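Local structure of 6-carboxyhexanoate--coa ligase (Bacillus subtilis, 5FLG) at residues D108-E111 with K112-Q116. The protein belongs to the 6-carboxyhexanoate--CoA ligase family and holds phosphoaminophosphonic acid-adenylate ester, pimelic acid and magnesium in its structure. Numbering follows the deposited sequence.
Sequences DVIE and KAYEQ
Y114 N donates to I110 O at 2.9 Å, one of four successive i to i+4 backbone bonds that hold D108 to E115 in an amphipathic alpha-helix. K112 N to D108 O, A113 N to V109 O and E115 N to E111 O complete the series, with N-H...O angles between 152° and 159°. Next along the chain, Q116 folds its amide back, and Q116 NE2 makes a weak hydrogen bond to K112 O (2.9 Å). On the solvent side K112, extended beyond CG, runs back over the preceding turn, its CG 3.2 Å from D108 O. K112 NZ thus stops 4.5 Å from D108 OD2, too long for a salt bridge but probably mildly attractive; the other carboxylate oxygen, OD1, is hydrogen-bonded to S106 OG. On the inner face V109 and A113 pack on F129 and F231 of strands 127-130 and 227-232, while I110 rests on L100, R97 and E101 of helix 89-102. Y114 lies alongside I110, pointing the same way; Y114 OH is hydrogen-bonded to Q93 OE1 of that helix, and R97 makes a cation-pi contact with the ring. The I110 methyl CG2, anti to the backbone N, meets Y114 CD1 at 3.9 Å, and I110 O lies in the ring plane at its edge, 3.4 Å from Y114 CD1.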
loop_
_atom_site.group_PDB
_atom_site.type_symbol
_atom_site.label_atom_id
_atom_site.label_comp_id
_atom_site.label_asym_id
_atom_site.label_seq_id
_atom_site.Cartn_x
_atom_site.Cartn_y
_atom_site.Cartn_z
ATOM N N ASP A 108 -8.568 39.280 -11.492
ATOM C CA ASP A 108 -8.549 39.412 -10.052
ATOM C C ASP A 108 -8.533 38.045 -9.367
ATOM O O ASP A 108 -7.850 37.874 -8.349
ATOM C CB ASP A 108 -9.754 40.210 -9.566
ATOM C CG ASP A 108 -11.046 39.590 -10.000
ATOM O OD1 ASP A 108 -11.140 39.281 -11.207
ATOM O OD2 ASP A 108 -11.867 39.234 -9.128
ATOM N N VAL A 109 -9.213 37.053 -9.945
ATOM C CA VAL A 109 -9.088 35.676 -9.443
ATOM C C VAL A 109 -7.661 35.110 -9.614
ATOM O O VAL A 109 -7.096 34.478 -8.689
ATOM C CB VAL A 109 -10.087 34.758 -10.143
ATOM C CG1 VAL A 109 -9.796 33.303 -9.812
ATOM C CG2 VAL A 109 -11.509 35.149 -9.734
ATOM N N ILE A 110 -7.052 35.406 -10.747
ATOM C CA ILE A 110 -5.689 34.934 -11.029
ATOM C C ILE A 110 -4.740 35.533 -9.989
ATOM O O ILE A 110 -3.912 34.828 -9.418
ATOM C CB ILE A 110 -5.239 35.355 -12.454
ATOM C CG1 ILE A 110 -6.036 34.589 -13.508
ATOM C CG2 ILE A 110 -3.737 35.076 -12.671
ATOM C CD1 ILE A 110 -5.864 35.124 -14.925
ATOM N N GLU A 111 -4.868 36.832 -9.718
ATOM C CA GLU A 111 -3.941 37.495 -8.795
ATOM C C GLU A 111 -4.127 36.950 -7.384
ATOM O O GLU A 111 -3.166 36.722 -6.634
ATOM C CB GLU A 111 -4.119 39.007 -8.810
ATOM C CG GLU A 111 -3.564 39.701 -10.043
ATOM C CD GLU A 111 -4.251 41.036 -10.331
ATOM O OE1 GLU A 111 -5.132 41.467 -9.548
ATOM O OE2 GLU A 111 -3.950 41.639 -11.377
ATOM N N LYS A 112 -5.371 36.725 -7.005
ATOM C CA LYS A 112 -5.629 36.233 -5.665
ATOM C C LYS A 112 -4.984 34.855 -5.517
ATOM O O LYS A 112 -4.509 34.496 -4.428
ATOM C CB LYS A 112 -7.117 36.148 -5.370
ATOM C CG LYS A 112 -7.809 37.502 -5.155
ATOM C CD LYS A 112 -9.321 37.336 -5.129
ATOM C CE LYS A 112 -10.028 38.672 -4.930
ATOM N NZ LYS A 112 -11.496 38.456 -4.758
ATOM N N ALA A 113 -5.088 34.039 -6.563
ATOM C CA ALA A 113 -4.568 32.691 -6.482
ATOM C C ALA A 113 -3.050 32.748 -6.392
ATOM O O ALA A 113 -2.442 32.032 -5.599
ATOM C CB ALA A 113 -5.003 31.874 -7.680
ATOM N N TYR A 114 -2.442 33.635 -7.170
ATOM C CA TYR A 114 -0.969 33.758 -7.169
ATOM C C TYR A 114 -0.390 34.213 -5.847
ATOM O O TYR A 114 0.642 33.698 -5.426
ATOM C CB TYR A 114 -0.458 34.680 -8.264
ATOM C CG TYR A 114 -0.021 33.919 -9.488
ATOM C CD1 TYR A 114 -0.963 33.492 -10.418
ATOM C CD2 TYR A 114 1.305 33.508 -9.653
ATOM C CE1 TYR A 114 -0.605 32.740 -11.508
ATOM C CE2 TYR A 114 1.693 32.793 -10.784
ATOM C CZ TYR A 114 0.724 32.373 -11.678
ATOM O OH TYR A 114 1.014 31.670 -12.804
ATOM N N GLU A 115 -1.140 35.025 -5.109
ATOM C CA GLU A 115 -0.782 35.346 -3.733
ATOM C C GLU A 115 -0.757 34.139 -2.809
ATOM O O GLU A 115 -0.049 34.149 -1.827
ATOM C CB GLU A 115 -1.720 36.415 -3.157
ATOM C CG GLU A 115 -1.529 37.760 -3.841
ATOM C CD GLU A 115 -2.456 38.837 -3.304
ATOM O OE1 GLU A 115 -3.141 38.573 -2.306
ATOM O OE2 GLU A 115 -2.459 39.945 -3.874
ATOM N N GLN A 116 -1.548 33.122 -3.102
ATOM C CA GLN A 116 -1.686 31.988 -2.207
ATOM C C GLN A 116 -0.835 30.778 -2.603
ATOM O O GLN A 116 -0.537 29.922 -1.788
ATOM C CB GLN A 116 -3.158 31.631 -2.082
ATOM C CG GLN A 116 -3.875 32.661 -1.217
ATOM C CD GLN A 116 -5.376 32.649 -1.370
ATOM O OE1 GLN A 116 -6.047 31.725 -0.917
ATOM N NE2 GLN A 116 -5.897 33.622 -2.097
#